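Local coordinates for A207R protein, arginine decarboxylase (Paramecium bursaria Chlorella virus 1, PDB 2NV9) that decarboxylates arginine with the help of pyridoxal 5'-phosphate, working as a dimer of the eukaryotic ornithine decarboxylase-like fold, at residues B[109-114]-B[129-134]. The protein carries 1 engineered substitution. Sequence-based numbering, arbitrary orientation.
Sequences IATFDS and KMILRI
With its first torsion at 74°, F112 holds CG between its own backbone N and carbonyl carbon, which turns the ring across to M130 and L132 on the neighbouring strand. L132, its CG swung opposite the backbone N (chi1 -170°), lays CD2 over one ring face, displaced toward the rim, a CH-pi contact of 4.2 Å to the F112 ring centroid; L132 CB meets CE2 of the same ring at 3.7 Å. M130 CB approaches F112 CD2 obliquely (3.8 Å), and the side chain, bent at chi2 and chi3, brings M130 CE across to strand 109-112, 3.5 Å from A110 O and close to A110 CB. On the other face of the sheet I109 CG2 touches I131 CD1 at 3.7 Å, and T111 CG2 rests beside I131 CB.

The backbones of 109-112 and 129-133 run parallel. A110 N donates to K129 O, I131 N to A110 O (2.8 Å), F112 N to I131 O and R133 N to F112 O, the last nearly straight at 174°. A water hydrogen-bonds T111 OG1 at 2.7 Å and accepts a weak hydrogen bond from R133 NH1; R133 itself reaches the bound pyridoxal phosphate. D113 hydrogen-bonds T92 and G150 N and forms a salt bridge with R272 of the second subunit.

The pair belongs to the parallel TIM barrel, joined as a beta-alpha-beta unit through helix 115-124, which packs on F112 and M130. Helix 156-165 lies against L132, strand 170-174 continues the sheet beyond 129-133, and backbone bonds from I109 and T111 to F89 link the strand 109-112 to strand 87-89.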
ATOM      1  N   ILE B 109     -11.145  -7.757  26.925  1.00 11.92           N
ATOM      2  CA  ILE B 109     -11.582  -6.368  26.819  1.00 10.78           C
ATOM      3  C   ILE B 109     -11.520  -5.942  25.337  1.00 10.33           C
ATOM      4  O   ILE B 109     -10.513  -6.173  24.667  1.00 10.55           O
ATOM      5  CB  ILE B 109     -10.683  -5.370  27.601  1.00 11.46           C
ATOM      6  CG1 ILE B 109     -10.630  -5.709  29.084  1.00 13.01           C
ATOM      7  CG2 ILE B 109     -11.224  -3.931  27.467  1.00  9.76           C
ATOM      8  CD1 ILE B 109      -9.725  -6.796  29.359  1.00 17.33           C
ATOM      9  N   ALA B 110     -12.597  -5.331  24.849  1.00  8.87           N
ATOM     10  CA  ALA B 110     -12.661  -4.845  23.456  1.00  8.68           C
ATOM     11  C   ALA B 110     -13.553  -3.615  23.332  1.00  9.00           C
ATOM     12  O   ALA B 110     -14.346  -3.330  24.231  1.00 10.10           O
ATOM     13  CB  ALA B 110     -13.176  -5.938  22.527  1.00  8.29           C
ATOM     14  N   THR B 111     -13.471  -2.939  22.182  1.00 10.06           N
ATOM     15  CA  THR B 111     -14.336  -1.776  21.917  1.00 10.74           C
ATOM     16  C   THR B 111     -15.509  -2.142  20.984  1.00 10.64           C
ATOM     17  O   THR B 111     -15.478  -3.162  20.283  1.00  9.77           O
ATOM     18  CB  THR B 111     -13.513  -0.608  21.274  1.00  9.76           C
ATOM     19  OG1 THR B 111     -12.946  -1.058  20.039  1.00  8.52           O
ATOM     20  CG2 THR B 111     -12.406  -0.167  22.198  1.00 10.65           C
ATOM     21  N   PHE B 112     -16.524  -1.275  20.952  1.00  9.82           N
ATOM     22  CA  PHE B 112     -17.635  -1.433  20.001  1.00 10.10           C
ATOM     23  C   PHE B 112     -18.270  -0.049  19.711  1.00  9.36           C
ATOM     24  O   PHE B 112     -18.043   0.891  20.446  1.00  9.34           O
ATOM     25  CB  PHE B 112     -18.708  -2.403  20.526  1.00 10.47           C
ATOM     26  CG  PHE B 112     -19.569  -1.830  21.621  1.00 11.51           C
ATOM     27  CD1 PHE B 112     -20.885  -1.434  21.342  1.00 10.01           C
ATOM     28  CD2 PHE B 112     -19.059  -1.627  22.905  1.00  9.93           C
ATOM     29  CE1 PHE B 112     -21.685  -0.921  22.332  1.00  9.57           C
ATOM     30  CE2 PHE B 112     -19.863  -1.049  23.904  1.00 10.93           C
ATOM     31  CZ  PHE B 112     -21.187  -0.721  23.620  1.00  9.74           C
ATOM     32  N   ASP B 113     -19.041   0.010  18.634  1.00  9.75           N
ATOM     33  CA  ASP B 113     -19.783   1.232  18.259  1.00 10.84           C
ATOM     34  C   ASP B 113     -21.106   0.930  17.537  1.00 10.79           C
ATOM     35  O   ASP B 113     -21.708   1.841  16.939  1.00 11.74           O
ATOM     36  CB  ASP B 113     -18.871   2.204  17.487  1.00 10.22           C
ATOM     37  CG  ASP B 113     -18.360   1.639  16.128  1.00  9.74           C
ATOM     38  OD1 ASP B 113     -19.036   0.780  15.508  1.00  9.87           O
ATOM     39  OD2 ASP B 113     -17.289   2.108  15.676  1.00  8.95           O
ATOM     40  N   SER B 114     -21.566  -0.336  17.634  1.00 10.89           N
ATOM     41  CA  SER B 114     -22.774  -0.791  16.910  1.00 10.78           C
ATOM     42  C   SER B 114     -23.509  -1.874  17.658  1.00 10.78           C
ATOM     43  O   SER B 114     -22.887  -2.651  18.400  1.00 12.32           O
ATOM     44  CB  SER B 114     -22.439  -1.307  15.493  1.00 10.46           C
ATOM     45  OG  SER B 114     -21.646  -2.489  15.553  1.00 13.02           O
ATOM     46  N   LYS B 129     -15.392  -7.811  28.355  1.00 10.71           N
ATOM     47  CA  LYS B 129     -15.759  -6.527  28.910  1.00 10.90           C
ATOM     48  C   LYS B 129     -15.678  -5.461  27.794  1.00 10.87           C
ATOM     49  O   LYS B 129     -14.680  -5.378  27.097  1.00 11.38           O
ATOM     50  CB  LYS B 129     -14.833  -6.131  30.072  1.00 10.24           C
ATOM     51  CG  LYS B 129     -14.612  -7.237  31.170  1.00 12.03           C
ATOM     52  CD  LYS B 129     -15.898  -7.666  31.758  1.00 13.84           C
ATOM     53  CE  LYS B 129     -15.709  -8.761  32.868  1.00 15.03           C
ATOM     54  NZ  LYS B 129     -15.394 -10.061  32.237  1.00 16.83           N
ATOM     55  N   MET B 130     -16.695  -4.627  27.679  1.00 11.68           N
ATOM     56  CA  MET B 130     -16.799  -3.737  26.505  1.00 11.17           C
ATOM     57  C   MET B 130     -16.527  -2.250  26.778  1.00 11.99           C
ATOM     58  O   MET B 130     -16.966  -1.675  27.787  1.00 11.97           O
ATOM     59  CB  MET B 130     -18.133  -3.964  25.780  1.00 11.47           C
ATOM     60  CG  MET B 130     -18.429  -5.438  25.364  1.00 10.67           C
ATOM     61  SD  MET B 130     -17.108  -6.205  24.346  1.00  6.76           S
ATOM     62  CE  MET B 130     -17.157  -5.019  22.942  1.00 10.07           C
ATOM     63  N   ILE B 131     -15.847  -1.608  25.829  1.00 12.29           N
ATOM     64  CA  ILE B 131     -15.611  -0.186  25.911  1.00 10.47           C
ATOM     65  C   ILE B 131     -16.300   0.454  24.727  1.00 10.32           C
ATOM     66  O   ILE B 131     -16.014   0.153  23.592  1.00  9.35           O
ATOM     67  CB  ILE B 131     -14.088   0.191  25.947  1.00 10.58           C
ATOM     68  CG1 ILE B 131     -13.421  -0.416  27.192  1.00 11.81           C
ATOM     69  CG2 ILE B 131     -13.907   1.734  25.801  1.00 10.27           C
ATOM     70  CD1 ILE B 131     -11.948  -0.285  27.241  1.00 13.27           C
ATOM     71  N   LEU B 132     -17.244   1.344  25.024  1.00  9.74           N
ATOM     72  CA  LEU B 132     -17.983   1.998  23.985  1.00 10.42           C
ATOM     73  C   LEU B 132     -17.132   3.101  23.357  1.00  9.52           C
ATOM     74  O   LEU B 132     -16.643   4.016  24.037  1.00 10.69           O
ATOM     75  CB  LEU B 132     -19.296   2.525  24.579  1.00 10.90           C
ATOM     76  CG  LEU B 132     -20.446   3.084  23.728  1.00 13.63           C
ATOM     77  CD1 LEU B 132     -20.819   4.482  24.170  1.00 13.36           C
ATOM     78  CD2 LEU B 132     -20.372   2.903  22.216  1.00 10.92           C
ATOM     79  N   ARG B 133     -16.968   3.019  22.045  1.00 10.63           N
ATOM     80  CA  ARG B 133     -16.189   4.023  21.330  1.00  9.50           C
ATOM     81  C   ARG B 133     -17.110   5.111  20.759  1.00 10.24           C
ATOM     82  O   ARG B 133     -18.020   4.832  19.952  1.00 10.28           O
ATOM     83  CB  ARG B 133     -15.308   3.418  20.227  1.00  9.92           C
ATOM     84  CG  ARG B 133     -14.378   4.480  19.584  1.00 10.17           C
ATOM     85  CD  ARG B 133     -13.500   3.898  18.494  1.00 11.10           C
ATOM     86  NE  ARG B 133     -12.943   4.919  17.580  1.00  9.27           N
ATOM     87  CZ  ARG B 133     -12.095   4.637  16.592  1.00 12.01           C
ATOM     88  NH1 ARG B 133     -11.718   3.366  16.395  1.00  9.68           N
ATOM     89  NH2 ARG B 133     -11.608   5.603  15.808  1.00 10.52           N
ATOM     90  N   ILE B 134     -16.861   6.346  21.175  1.00 10.07           N
ATOM     91  CA  ILE B 134     -17.624   7.506  20.707  1.00 10.18           C
ATOM     92  C   ILE B 134     -16.867   8.355  19.682  1.00 10.51           C
ATOM     93  O   ILE B 134     -15.659   8.461  19.733  1.00 10.78           O
ATOM     94  CB  ILE B 134     -18.147   8.382  21.882  1.00  9.69           C
ATOM     95  CG1 ILE B 134     -17.018   9.126  22.612  1.00 12.32           C
ATOM     96  CG2 ILE B 134     -19.080   7.587  22.778  1.00  9.38           C
ATOM     97  CD1 ILE B 134     -17.461  10.383  23.447  1.00 15.79           C
TER
HETATM   98  O   HOH W   1     -11.696   0.993  18.780  1.00 11.26           O